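PDB 2QVP: peptidase M14 domain-containing protein, which probably works as a zinc-dependent metallocarboxypeptidase of the M14 family, although its actual substrate and reaction are not established. Local coordinates for residues A[15-20]-A[84-89]; A[36-41]-A[95-100]; A[137-142]-A[146-151]. All coordinates share one frame; numbering follows the deposited sequence. Where two conformers were deposited one is given.

Interactions 1 and 2 are neighbours, their centres about 19 Å apart, and their segments alternate along the chain. They meet directly: O of L89, at the end of 84-89, lies 2.9 Å from NH2 of R37 and 3.6 Å from CD1 of L38. Helix 24-38 follows strand 19-20 and so leads from the first contact to the second. Interaction 3 is remote from both, each centre-to-centre distance being about 29 Å, with nearest atoms about 13 Å from interaction 1 and 14 Å from interaction 2; interactions 1 and 3 lie on opposite sides of the chain's centre. All three are away from E245, the predicted proton donor/acceptor.

Interaction 1: A[15-20]-A[84-89]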
ATOM      1  N   GLU A  15      18.753  -8.520  -3.283  1.00 17.77           N
ATOM      2  CA  GLU A  15      19.388  -9.259  -4.378  1.00 16.89           C
ATOM      3  C   GLU A  15      18.459  -9.293  -5.580  1.00 14.74           C
ATOM      4  O   GLU A  15      18.937  -9.331  -6.688  1.00 15.76           O
ATOM      5  CB  GLU A  15      19.722 -10.692  -3.976  1.00 18.50           C
ATOM      6  CG  GLU A  15      20.612 -10.844  -2.737  1.00 24.01           C
ATOM      7  CD  GLU A  15      21.975 -10.188  -2.878  1.00 26.39           C
ATOM      8  OE1 GLU A  15      22.438  -9.973  -4.026  1.00 21.76           O
ATOM      9  OE2 GLU A  15      22.585  -9.908  -1.817  1.00 36.20           O
ATOM     10  N   ILE A  16      17.140  -9.309  -5.352  1.00 16.47           N
ATOM     11  CA  ILE A  16      16.121  -9.204  -6.422  1.00 15.09           C
ATOM     12  C   ILE A  16      16.390  -7.919  -7.223  1.00 16.49           C
ATOM     13  O   ILE A  16      16.396  -7.934  -8.469  1.00 16.76           O
ATOM     14  CB  ILE A  16      14.689  -9.193  -5.854  1.00 16.34           C
ATOM     15  CG1 ILE A  16      14.307 -10.558  -5.280  1.00 16.40           C
ATOM     16  CG2 ILE A  16      13.647  -8.803  -6.910  1.00 16.07           C
ATOM     17  CD1 ILE A  16      12.958 -10.515  -4.513  1.00 10.21           C
ATOM     18  N   PHE A  17      16.685  -6.826  -6.517  1.00 15.03           N
ATOM     19  CA  PHE A  17      16.981  -5.550  -7.187  1.00 16.39           C
ATOM     20  C   PHE A  17      18.449  -5.128  -7.205  1.00 16.46           C
ATOM     21  O   PHE A  17      18.750  -4.124  -7.824  1.00 19.16           O
ATOM     22  CB  PHE A  17      16.086  -4.469  -6.597  1.00 15.95           C
ATOM     23  CG  PHE A  17      14.627  -4.734  -6.847  1.00 17.95           C
ATOM     24  CD1 PHE A  17      14.078  -4.557  -8.121  1.00 12.29           C
ATOM     25  CD2 PHE A  17      13.807  -5.198  -5.833  1.00 13.73           C
ATOM     26  CE1 PHE A  17      12.729  -4.817  -8.351  1.00 17.86           C
ATOM     27  CE2 PHE A  17      12.483  -5.444  -6.066  1.00 13.24           C
ATOM     28  CZ  PHE A  17      11.936  -5.248  -7.318  1.00 13.31           C
ATOM     29  N   GLU A  18      19.334  -5.886  -6.550  1.00 16.96           N
ATOM     30  CA  GLU A  18      20.790  -5.640  -6.546  1.00 18.43           C
ATOM     31  C   GLU A  18      21.117  -4.213  -6.119  1.00 16.14           C
ATOM     32  O   GLU A  18      21.845  -3.507  -6.791  1.00 15.42           O
ATOM     33  CB  GLU A  18      21.389  -6.010  -7.917  1.00 17.86           C
ATOM     34  CG  GLU A  18      21.085  -7.475  -8.281  1.00 25.13           C
ATOM     35  CD  GLU A  18      21.710  -7.961  -9.582  1.00 25.43           C
ATOM     36  OE1 GLU A  18      21.808  -7.175 -10.549  1.00 37.56           O
ATOM     37  OE2 GLU A  18      22.056  -9.161  -9.639  1.00 38.10           O
ATOM     38  N   CYS A  19      20.554  -3.799  -4.985  1.00 17.01           N
ATOM     39  CA  CYS A  19      20.743  -2.442  -4.494  1.00 14.43           C
ATOM     40  C   CYS A  19      20.306  -2.340  -3.056  1.00 12.43           C
ATOM     41  O   CYS A  19      19.773  -3.278  -2.496  1.00 11.48           O
ATOM     42  CB  CYS A  19      19.936  -1.446  -5.363  1.00 13.70           C
ATOM     43  SG  CYS A  19      18.131  -1.605  -5.243  1.00 12.66           S
ATOM     44  N   GLN A  20      20.567  -1.187  -2.454  1.00 14.02           N
ATOM     45  CA  GLN A  20      20.144  -0.898  -1.092  1.00 13.67           C
ATOM     46  C   GLN A  20      18.683  -0.514  -1.159  1.00 12.00           C
ATOM     47  O   GLN A  20      18.225   0.013  -2.167  1.00 16.08           O
ATOM     48  CB  GLN A  20      20.991   0.221  -0.465  1.00 13.15           C
ATOM     49  CG  GLN A  20      22.464  -0.129  -0.372  1.00 13.86           C
ATOM     50  CD  GLN A  20      22.720  -1.323   0.528  1.00 13.45           C
ATOM     51  OE1 GLN A  20      22.871  -2.445   0.049  1.00 19.90           O
ATOM     52  NE2 GLN A  20      22.696  -1.100   1.832  1.00 14.75           N
ATOM     53  N   GLY A  84       8.197  -4.336  -3.317  1.00 12.03           N
ATOM     54  CA  GLY A  84       7.252  -5.391  -3.616  1.00 10.29           C
ATOM     55  C   GLY A  84       6.320  -4.983  -4.737  1.00 11.99           C
ATOM     56  O   GLY A  84       5.983  -5.808  -5.612  1.00 11.45           O
ATOM     57  N   LEU A  85       5.875  -3.724  -4.723  1.00 12.66           N
ATOM     58  CA  LEU A  85       4.999  -3.236  -5.783  1.00 12.14           C
ATOM     59  C   LEU A  85       5.720  -3.246  -7.104  1.00 13.91           C
ATOM     60  O   LEU A  85       5.146  -3.610  -8.131  1.00 16.15           O
ATOM     61  CB  LEU A  85       4.527  -1.844  -5.496  1.00 13.52           C
ATOM     62  CG  LEU A  85       3.421  -1.434  -6.484  1.00 21.94           C
ATOM     63  CD1 LEU A  85       2.129  -1.205  -5.719  1.00 34.12           C
ATOM     64  CD2 LEU A  85       3.886  -0.196  -7.176  1.00 16.86           C
ATOM     65  N   LEU A  86       6.986  -2.848  -7.074  1.00 12.83           N
ATOM     66  CA  LEU A  86       7.821  -2.874  -8.255  1.00 15.97           C
ATOM     67  C   LEU A  86       7.909  -4.320  -8.754  1.00 14.14           C
ATOM     68  O   LEU A  86       7.763  -4.570  -9.955  1.00 10.16           O
ATOM     69  CB  LEU A  86       9.200  -2.280  -7.926  1.00 16.89           C
ATOM     70  CG  LEU A  86      10.070  -1.656  -8.982  1.00 21.70           C
ATOM     71  CD1 LEU A  86      11.391  -1.230  -8.306  1.00 11.15           C
ATOM     72  CD2 LEU A  86      10.323  -2.577 -10.128  1.00 32.85           C
ATOM     73  N   HIS A  87       8.111  -5.271  -7.834  1.00 12.08           N
ATOM     74  CA  HIS A  87       8.182  -6.695  -8.201  1.00 11.58           C
ATOM     75  C   HIS A  87       6.839  -7.217  -8.786  1.00 11.83           C
ATOM     76  O   HIS A  87       6.824  -7.971  -9.786  1.00  7.72           O
ATOM     77  CB  HIS A  87       8.688  -7.548  -7.018  1.00  8.94           C
ATOM     78  CG  HIS A  87       8.814  -8.999  -7.345  1.00 15.26           C
ATOM     79  ND1 HIS A  87       9.825  -9.498  -8.137  1.00 22.03           N
ATOM     80  CD2 HIS A  87       8.032 -10.061  -7.019  1.00 17.49           C
ATOM     81  CE1 HIS A  87       9.659 -10.802  -8.289  1.00 17.11           C
ATOM     82  NE2 HIS A  87       8.579 -11.165  -7.627  1.00 21.59           N
ATOM     83  N   PHE A  88       5.735  -6.812  -8.166  1.00 10.48           N
ATOM     84  CA  PHE A  88       4.365  -7.135  -8.621  1.00 11.35           C
ATOM     85  C   PHE A  88       4.174  -6.693 -10.073  1.00 11.83           C
ATOM     86  O   PHE A  88       3.773  -7.493 -10.922  1.00 10.47           O
ATOM     87  CB  PHE A  88       3.320  -6.495  -7.655  1.00 12.39           C
ATOM     88  CG  PHE A  88       1.889  -6.413  -8.197  1.00 12.95           C
ATOM     89  CD1 PHE A  88       1.078  -7.532  -8.253  1.00 12.06           C
ATOM     90  CD2 PHE A  88       1.346  -5.173  -8.577  1.00 18.03           C
ATOM     91  CE1 PHE A  88      -0.224  -7.442  -8.739  1.00 16.81           C
ATOM     92  CE2 PHE A  88       0.046  -5.077  -9.065  1.00 16.89           C
ATOM     93  CZ  PHE A  88      -0.735  -6.210  -9.139  1.00 13.24           C
ATOM     94  N   LEU A  89       4.497  -5.433 -10.360  1.00 14.62           N
ATOM     95  CA  LEU A  89       4.330  -4.870 -11.719  1.00 16.76           C
ATOM     96  C   LEU A  89       5.147  -5.573 -12.775  1.00 17.19           C
ATOM     97  O   LEU A  89       4.668  -5.789 -13.902  1.00 14.67           O
ATOM     98  CB  LEU A  89       4.698  -3.373 -11.751  1.00 19.21           C
ATOM     99  CG  LEU A  89       3.820  -2.367 -11.007  1.00 17.62           C
ATOM    100  CD1 LEU A  89       4.408  -0.977 -11.147  1.00 16.40           C
ATOM    101  CD2 LEU A  89       2.386  -2.428 -11.533  1.00 15.32           C
TER
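F17 pushes its ring against helix 80-91 and meets L86 and H87 there. Its CE1 lies 3.7 Å from CD2 of L86 and 3.8 Å from CD1 of the same residue, so both methyls of the leucine share one corner of the ring. The two side chains run past each other in opposite directions, the phenyl reaching toward the helix and the leucine reaching back out. At the far end of the ring, CZ comes within 4.0 Å of CB of H87, and the backbone N of H87 sits at the ring edge, near its plane. I16 adds a lighter touch: its CG2 is 4.1 Å from ND1 of H87, the two side chains crossing at about a right angle.

The residues doing the reaching belong to the turn of a small hairpin between strands 13-14 and 19-20, where E18 and C19 both face S14 in a G1 beta bulge. I16 CG2 also rests 3.6 Å above one face of the F17 ring, offset toward its rim. On the helix side, CG of L86 stands opposite the backbone N (chi1 -155°), which carries the methyls out to F17. Replacing L86 by an alanine removes CG and both methyls, and would probably open a gap beside CE1 of F17, leaving I16, L30 and W83 to hold the ring.

Beyond this shell, L30 of helix 24-38 touches both F17 and L86, and W83 meets the F17 ring with planes at about 40°. The turn itself is held by D253 OD2, which accepts hydrogen bonds from the backbone N atoms of E15 and I16.

Interaction 2: A[36-41]-A[95-100]; sequences ERLGLG and ELFKRV
The F97 ring points its far end at the place where the chain leaves helix 24-38, and L38 and L40 receive it. L40 crosses the phenyl at about a right angle and touches it through one methyl: CD2 lies 3.7 Å from CZ and 4.0 Å from CE2 of F97. L38 meets the same corner from nearer its backbone. Its CB is 4.0 Å from CE2 of F97, and its carbonyl O is 3.8 Å from that atom, approaching the ring obliquely. CE2 thus has both leucines as neighbours, whereas CZ answers to L40.

Torsions and backbone together set this up. CG of F97, in the 3-10 turn 95-98, lies opposite the carbonyl carbon (chi1 -50°), which brings CE2 and CZ to the leucines. On the other side, G39 is the first residue to leave helical geometry, and its positive phi of 67° turns the chain between the two leucines. The bond from CA to CB of L40 does not aim at F97, but the CD2 methyl nevertheless reaches the ring.

The contact joins the end of helix 24-38 to the connection between helix 80-91 and strand 101-105. Just past the leucines, G41 opens strand 41-48, an outermost strand of the eight-stranded mixed sheet with the order 1-2-4-3-5-8-6-7, as in M14 zinc carboxypeptidases. S58 and P59 also touch F97, and L92 touches L38. R37 is engaged by a salt bridge with E34 and a hydrogen bond to L92 O.

No hydrogen bond spans the two segments, so their attachment rests on shape and apolar burial, with one aromatic residue supplying all of the contact on its side.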
ATOM      1  N   GLU A  36       6.316   2.342 -18.478  1.00 13.68           N
ATOM      2  CA  GLU A  36       6.515   2.323 -19.897  1.00 12.97           C
ATOM      3  C   GLU A  36       6.139   0.954 -20.516  1.00  9.15           C
ATOM      4  O   GLU A  36       5.461   0.892 -21.557  1.00  9.37           O
ATOM      5  CB  GLU A  36       7.985   2.734 -20.125  1.00 12.71           C
ATOM      6  CG  GLU A  36       8.349   2.953 -21.498  1.00 19.81           C
ATOM      7  CD  GLU A  36       9.786   3.427 -21.686  1.00 19.86           C
ATOM      8  OE1 GLU A  36      10.318   4.284 -20.936  1.00 28.65           O
ATOM      9  OE2 GLU A  36      10.372   2.913 -22.638  1.00 24.88           O
ATOM     10  N   ARG A  37       6.534  -0.133 -19.861  1.00  8.07           N
ATOM     11  CA  ARG A  37       6.242  -1.467 -20.384  1.00  7.01           C
ATOM     12  C   ARG A  37       4.724  -1.746 -20.485  1.00 10.52           C
ATOM     13  O   ARG A  37       4.234  -2.192 -21.517  1.00  8.11           O
ATOM     14  CB  ARG A  37       6.871  -2.547 -19.525  1.00  6.26           C
ATOM     15  CG  ARG A  37       6.853  -3.914 -20.220  1.00  6.42           C
ATOM     16  CD  ARG A  37       7.595  -4.948 -19.419  1.00  6.85           C
ATOM     17  NE  ARG A  37       6.937  -5.137 -18.122  1.00  9.99           N
ATOM     18  CZ  ARG A  37       5.870  -5.905 -17.906  1.00  7.36           C
ATOM     19  NH1 ARG A  37       5.323  -6.620 -18.880  1.00  2.82           N
ATOM     20  NH2 ARG A  37       5.371  -5.974 -16.680  1.00 12.08           N
ATOM     21  N   LEU A  38       4.028  -1.454 -19.399  1.00 10.50           N
ATOM     22  CA  LEU A  38       2.602  -1.707 -19.253  1.00 12.07           C
ATOM     23  C   LEU A  38       1.718  -0.572 -19.808  1.00 11.20           C
ATOM     24  O   LEU A  38       0.505  -0.677 -19.752  1.00 13.99           O
ATOM     25  CB  LEU A  38       2.329  -1.928 -17.741  1.00 10.42           C
ATOM     26  CG  LEU A  38       2.941  -3.175 -17.080  1.00  6.68           C
ATOM     27  CD1 LEU A  38       2.822  -3.122 -15.568  1.00  5.25           C
ATOM     28  CD2 LEU A  38       2.290  -4.465 -17.636  1.00  3.65           C
ATOM     29  N   GLY A  39       2.309   0.530 -20.282  1.00 11.46           N
ATOM     30  CA  GLY A  39       1.526   1.681 -20.784  1.00 12.80           C
ATOM     31  C   GLY A  39       0.722   2.437 -19.734  1.00 14.57           C
ATOM     32  O   GLY A  39      -0.305   3.049 -20.057  1.00 15.63           O
ATOM     33  N   LEU A  40       1.203   2.432 -18.491  1.00 14.67           N
ATOM     34  CA  LEU A  40       0.484   3.056 -17.381  1.00 15.83           C
ATOM     35  C   LEU A  40       0.546   4.560 -17.515  1.00 17.10           C
ATOM     36  O   LEU A  40       1.543   5.111 -17.970  1.00 16.84           O
ATOM     37  CB  LEU A  40       1.072   2.686 -16.022  1.00 15.27           C
ATOM     38  CG  LEU A  40       1.311   1.226 -15.676  1.00 14.11           C
ATOM     39  CD1 LEU A  40       1.993   1.124 -14.327  1.00 16.62           C
ATOM     40  CD2 LEU A  40       0.002   0.488 -15.705  1.00 10.92           C
ATOM     41  N   GLY A  41      -0.557   5.212 -17.162  1.00 18.18           N
ATOM     42  CA  GLY A  41      -0.603   6.657 -17.119  1.00 17.68           C
ATOM     43  C   GLY A  41       0.130   6.965 -15.833  1.00 18.12           C
ATOM     44  O   GLY A  41       0.077   6.171 -14.899  1.00 13.89           O
ATOM     45  N   GLU A  95      -2.749  -8.073 -19.944  1.00 29.12           N
ATOM     46  CA  GLU A  95      -4.070  -8.675 -20.081  1.00 28.53           C
ATOM     47  C   GLU A  95      -4.908  -8.380 -18.832  1.00 27.16           C
ATOM     48  O   GLU A  95      -6.100  -8.124 -18.958  1.00 26.49           O
ATOM     49  CB  GLU A  95      -4.010 -10.195 -20.340  1.00 28.67           C
ATOM     50  CG  GLU A  95      -3.630 -10.627 -21.772  1.00 37.03           C
ATOM     51  CD  GLU A  95      -4.666 -10.270 -22.876  1.00 47.37           C
ATOM     52  OE1 GLU A  95      -5.842  -9.929 -22.581  1.00 49.73           O
ATOM     53  OE2 GLU A  95      -4.287 -10.357 -24.069  1.00 49.23           O
ATOM     54  N   LEU A  96      -4.280  -8.376 -17.650  1.00 26.45           N
ATOM     55  CA  LEU A  96      -4.957  -8.033 -16.379  1.00 23.86           C
ATOM     56  C   LEU A  96      -5.855  -6.789 -16.469  1.00 21.23           C
ATOM     57  O   LEU A  96      -6.915  -6.772 -15.858  1.00 19.71           O
ATOM     58  CB  LEU A  96      -3.925  -7.807 -15.254  1.00 24.03           C
ATOM     59  CG  LEU A  96      -4.444  -7.435 -13.850  1.00 26.40           C
ATOM     60  CD1 LEU A  96      -5.292  -8.589 -13.245  1.00 25.21           C
ATOM     61  CD2 LEU A  96      -3.309  -7.015 -12.907  1.00 23.30           C
ATOM     62  N   PHE A  97      -5.430  -5.775 -17.227  1.00 18.96           N
ATOM     63  CA  PHE A  97      -6.164  -4.497 -17.324  1.00 18.97           C
ATOM     64  C   PHE A  97      -7.464  -4.584 -18.103  1.00 18.82           C
ATOM     65  O   PHE A  97      -8.285  -3.673 -18.025  1.00 20.38           O
ATOM     66  CB  PHE A  97      -5.285  -3.365 -17.877  1.00 19.13           C
ATOM     67  CG  PHE A  97      -3.943  -3.222 -17.177  1.00 15.55           C
ATOM     68  CD1 PHE A  97      -3.826  -3.328 -15.781  1.00 21.21           C
ATOM     69  CD2 PHE A  97      -2.798  -2.956 -17.921  1.00 23.67           C
ATOM     70  CE1 PHE A  97      -2.584  -3.194 -15.154  1.00 22.06           C
ATOM     71  CE2 PHE A  97      -1.569  -2.808 -17.309  1.00 13.04           C
ATOM     72  CZ  PHE A  97      -1.454  -2.946 -15.924  1.00 20.32           C
ATOM     73  N   LYS A  98      -7.659  -5.686 -18.826  1.00 18.47           N
ATOM     74  CA  LYS A  98      -8.941  -5.980 -19.459  1.00 18.53           C
ATOM     75  C   LYS A  98     -10.004  -6.313 -18.400  1.00 18.44           C
ATOM     76  O   LYS A  98     -11.166  -6.314 -18.727  1.00 21.15           O
ATOM     77  CB  LYS A  98      -8.841  -7.167 -20.453  1.00 18.86           C
ATOM     78  CG  LYS A  98      -7.914  -6.967 -21.664  1.00 13.67           C
ATOM     79  N   ARG A  99      -9.623  -6.639 -17.161  1.00 17.31           N
ATOM     80  CA  ARG A  99     -10.601  -6.955 -16.114  1.00 18.32           C
ATOM     81  C   ARG A  99     -10.553  -6.128 -14.812  1.00 16.81           C
ATOM     82  O   ARG A  99     -11.380  -6.367 -13.914  1.00 14.93           O
ATOM     83  CB  ARG A  99     -10.530  -8.447 -15.790  1.00 19.51           C
ATOM     84  CG  ARG A  99      -9.223  -8.935 -15.238  1.00 23.08           C
ATOM     85  CD  ARG A  99      -9.374 -10.358 -14.810  1.00 22.25           C
ATOM     86  NE  ARG A  99      -8.148 -10.863 -14.212  1.00 24.60           N
ATOM     87  CZ  ARG A  99      -7.116 -11.358 -14.886  1.00 23.54           C
ATOM     88  NH1 ARG A  99      -7.073 -11.369 -16.222  1.00 25.73           N
ATOM     89  NH2 ARG A  99      -6.073 -11.808 -14.197  1.00 25.58           N
ATOM     90  N   VAL A 100      -9.626  -5.168 -14.721  1.00 15.87           N
ATOM     91  CA  VAL A 100      -9.524  -4.275 -13.560  1.00 16.71           C
ATOM     92  C   VAL A 100      -8.959  -2.909 -13.978  1.00 14.96           C
ATOM     93  O   VAL A 100      -8.144  -2.839 -14.886  1.00 13.52           O
ATOM     94  CB  VAL A 100      -8.618  -4.868 -12.445  1.00 17.87           C
ATOM     95  CG1 VAL A 100      -7.127  -4.901 -12.884  1.00 20.21           C
ATOM     96  CG2 VAL A 100      -8.804  -4.106 -11.109  1.00 15.27           C
TER

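Interaction 3: A[137-142]-A[146-151]; sequences AKPGAD and EGRILL
A strand–turn–helix connection folds back on itself here: strand 136-138, which pairs with 131-133 in a two-stranded hairpin, runs on through P139 and G140 and returns as helix 145-152. L151 is the residue that fills the angle between the two arms. Its CG lies 3.8 Å from the carbonyl carbon of K138, and its CD2 is 3.9 Å from CA of P139, so the leucine packs against the backbone as much as against side chains. CD1 turns to the methyl of A137, CB, at 4.3 Å. The bond from CA to CB of K138 points away from the helix, and the residue takes part through its backbone.

F232 of helix 229-235 touches both A137 and L151, closing the apolar side of the corner, and A137 also meets A154 and Q158. At the turn, N of G140 is hydrogen-bonded to OG1 of T143, a residue that touches R148 and L151 as well.

R148, one turn before L151, forms the outer part of the contact. It was deposited in two conformers, so details of its far end are doubtful. In the conformer given, the chain is extended from CG to NE and crosses P139 at about a right angle. CB of P139 then stands 3.7 Å above one face of the guanidinium, offset toward its rim.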
ATOM      1  N   ALA A 137     -13.880  15.217   2.172  1.00  7.82           N
ATOM      2  CA  ALA A 137     -12.500  14.867   2.494  1.00  9.30           C
ATOM      3  C   ALA A 137     -11.735  16.135   2.890  1.00  9.52           C
ATOM      4  O   ALA A 137     -11.941  17.193   2.267  1.00  8.60           O
ATOM      5  CB  ALA A 137     -11.817  14.171   1.284  1.00  9.82           C
ATOM      6  N   LYS A 138     -10.906  16.051   3.938  1.00  7.71           N
ATOM      7  CA  LYS A 138     -10.095  17.194   4.357  1.00  9.39           C
ATOM      8  C   LYS A 138      -8.930  16.826   5.257  1.00  7.98           C
ATOM      9  O   LYS A 138      -8.970  15.812   5.900  1.00  8.01           O
ATOM     10  CB  LYS A 138     -10.961  18.281   5.016  1.00 10.27           C
ATOM     11  CG  LYS A 138     -11.821  17.867   6.142  1.00 12.52           C
ATOM     12  CD  LYS A 138     -13.166  18.588   6.098  1.00 17.40           C
ATOM     13  CE  LYS A 138     -13.133  20.086   6.068  1.00 22.55           C
ATOM     14  NZ  LYS A 138     -14.537  20.594   6.108  1.00 20.80           N
ATOM     15  N   PRO A 139      -7.872  17.663   5.276  1.00  9.92           N
ATOM     16  CA  PRO A 139      -6.772  17.407   6.192  1.00  8.98           C
ATOM     17  C   PRO A 139      -7.133  18.025   7.561  1.00  6.79           C
ATOM     18  O   PRO A 139      -8.215  18.633   7.722  1.00  6.18           O
ATOM     19  CB  PRO A 139      -5.615  18.153   5.546  1.00  9.63           C
ATOM     20  CG  PRO A 139      -6.240  19.370   4.998  1.00 11.66           C
ATOM     21  CD  PRO A 139      -7.662  18.941   4.556  1.00 12.11           C
ATOM     22  N   GLY A 140      -6.247  17.852   8.533  1.00  5.76           N
ATOM     23  CA  GLY A 140      -6.427  18.372   9.876  1.00  3.96           C
ATOM     24  C   GLY A 140      -5.080  18.779  10.401  1.00  5.55           C
ATOM     25  O   GLY A 140      -4.098  18.806   9.651  1.00  4.96           O
ATOM     26  N   ALA A 141      -5.043  19.053  11.696  1.00  4.83           N
ATOM     27  CA  ALA A 141      -3.844  19.516  12.417  1.00  6.90           C
ATOM     28  C   ALA A 141      -2.644  18.596  12.280  1.00  8.67           C
ATOM     29  O   ALA A 141      -1.533  19.065  12.179  1.00 11.15           O
ATOM     30  CB  ALA A 141      -4.180  19.753  13.894  1.00  6.98           C
ATOM     31  N   ASP A 142      -2.877  17.294  12.218  1.00 14.03           N
ATOM     32  CA  ASP A 142      -1.775  16.317  12.104  1.00 16.15           C
ATOM     33  C   ASP A 142      -1.514  15.761  10.686  1.00 15.28           C
ATOM     34  O   ASP A 142      -0.786  14.781  10.563  1.00 19.92           O
ATOM     35  CB  ASP A 142      -2.004  15.164  13.096  1.00 17.91           C
ATOM     36  CG  ASP A 142      -3.241  14.319  12.777  1.00 17.84           C
ATOM     37  OD1 ASP A 142      -4.200  14.789  12.101  1.00 17.19           O
ATOM     38  OD2 ASP A 142      -3.251  13.174  13.254  1.00 16.28           O
ATOM     39  N   GLU A 146       2.483  15.247   2.506  1.00 14.26           N
ATOM     40  CA  GLU A 146       2.091  14.215   1.542  1.00 15.92           C
ATOM     41  C   GLU A 146       0.598  13.912   1.658  1.00 14.39           C
ATOM     42  O   GLU A 146      -0.115  13.743   0.655  1.00 12.35           O
ATOM     43  CB  GLU A 146       2.888  12.918   1.741  1.00 17.83           C
ATOM     44  CG  GLU A 146       4.429  13.046   1.585  1.00 14.57           C
ATOM     45  CD  GLU A 146       5.167  13.552   2.806  1.00 24.56           C
ATOM     46  OE1 GLU A 146       4.543  13.619   3.916  1.00 22.32           O
ATOM     47  OE2 GLU A 146       6.375  13.871   2.640  1.00 19.12           O
ATOM     48  N   GLY A 147       0.132  13.849   2.906  1.00 13.68           N
ATOM     49  CA  GLY A 147      -1.265  13.616   3.189  1.00 12.19           C
ATOM     50  C   GLY A 147      -2.088  14.725   2.593  1.00 11.27           C
ATOM     51  O   GLY A 147      -3.126  14.435   2.029  1.00 12.29           O
ATOM     52  N   ARG A 148      -1.602  15.975   2.689  1.00 10.85           N
ATOM     53  CA  ARG A 148      -2.307  17.111   2.106  0.50 12.57           C
ATOM     54  C   ARG A 148      -2.330  17.000   0.573  1.00 13.79           C
ATOM     55  O   ARG A 148      -3.359  17.304  -0.055  1.00 16.43           O
ATOM     56  CB  ARG A 148      -1.726  18.436   2.611  0.50 13.38           C
ATOM     57  CG  ARG A 148      -2.011  18.657   4.101  0.50 12.02           C
ATOM     58  CD  ARG A 148      -1.377  19.922   4.671  0.50 13.82           C
ATOM     59  NE  ARG A 148      -1.669  20.029   6.107  0.50 10.73           N
ATOM     60  CZ  ARG A 148      -2.725  20.640   6.659  0.50  2.00           C
ATOM     61  NH1 ARG A 148      -3.642  21.284   5.939  0.50  6.14           N
ATOM     62  NH2 ARG A 148      -2.860  20.618   7.971  0.50  4.72           N
ATOM     63  N   ILE A 149      -1.227  16.537  -0.029  1.00 13.86           N
ATOM     64  CA  ILE A 149      -1.159  16.302  -1.497  1.00 13.35           C
ATOM     65  C   ILE A 149      -2.204  15.269  -1.934  1.00 11.80           C
ATOM     66  O   ILE A 149      -2.944  15.509  -2.900  1.00 14.51           O
ATOM     67  CB  ILE A 149       0.250  15.862  -1.974  1.00 15.43           C
ATOM     68  CG1 ILE A 149       1.186  17.066  -1.995  1.00 11.92           C
ATOM     69  CG2 ILE A 149       0.196  15.129  -3.385  1.00 12.37           C
ATOM     70  CD1 ILE A 149       2.617  16.702  -2.181  1.00 15.21           C
ATOM     71  N   LEU A 150      -2.275  14.142  -1.227  1.00 10.94           N
ATOM     72  CA  LEU A 150      -3.262  13.100  -1.547  0.50 11.60           C
ATOM     73  C   LEU A 150      -4.700  13.571  -1.313  1.00 12.10           C
ATOM     74  O   LEU A 150      -5.585  13.238  -2.112  1.00 12.81           O
ATOM     75  CB  LEU A 150      -2.971  11.784  -0.806  0.50 13.19           C
ATOM     76  CG  LEU A 150      -2.048  10.778  -1.522  0.50 15.60           C
ATOM     77  CD1 LEU A 150      -0.888  11.425  -2.287  0.50 17.51           C
ATOM     78  CD2 LEU A 150      -1.562   9.736  -0.516  0.50 12.67           C
ATOM     79  N   LEU A 151      -4.934  14.353  -0.243  1.00 11.03           N
ATOM     80  CA  LEU A 151      -6.286  14.874   0.037  1.00 11.70           C
ATOM     81  C   LEU A 151      -6.737  15.871  -1.024  1.00 12.76           C
ATOM     82  O   LEU A 151      -7.914  15.945  -1.336  1.00 14.30           O
ATOM     83  CB  LEU A 151      -6.439  15.515   1.420  1.00 11.24           C
ATOM     84  CG  LEU A 151      -6.895  14.796   2.719  1.00 15.03           C
ATOM     85  CD1 LEU A 151      -7.740  13.559   2.460  1.00  6.23           C
ATOM     86  CD2 LEU A 151      -5.778  14.506   3.713  1.00 12.43           C
TER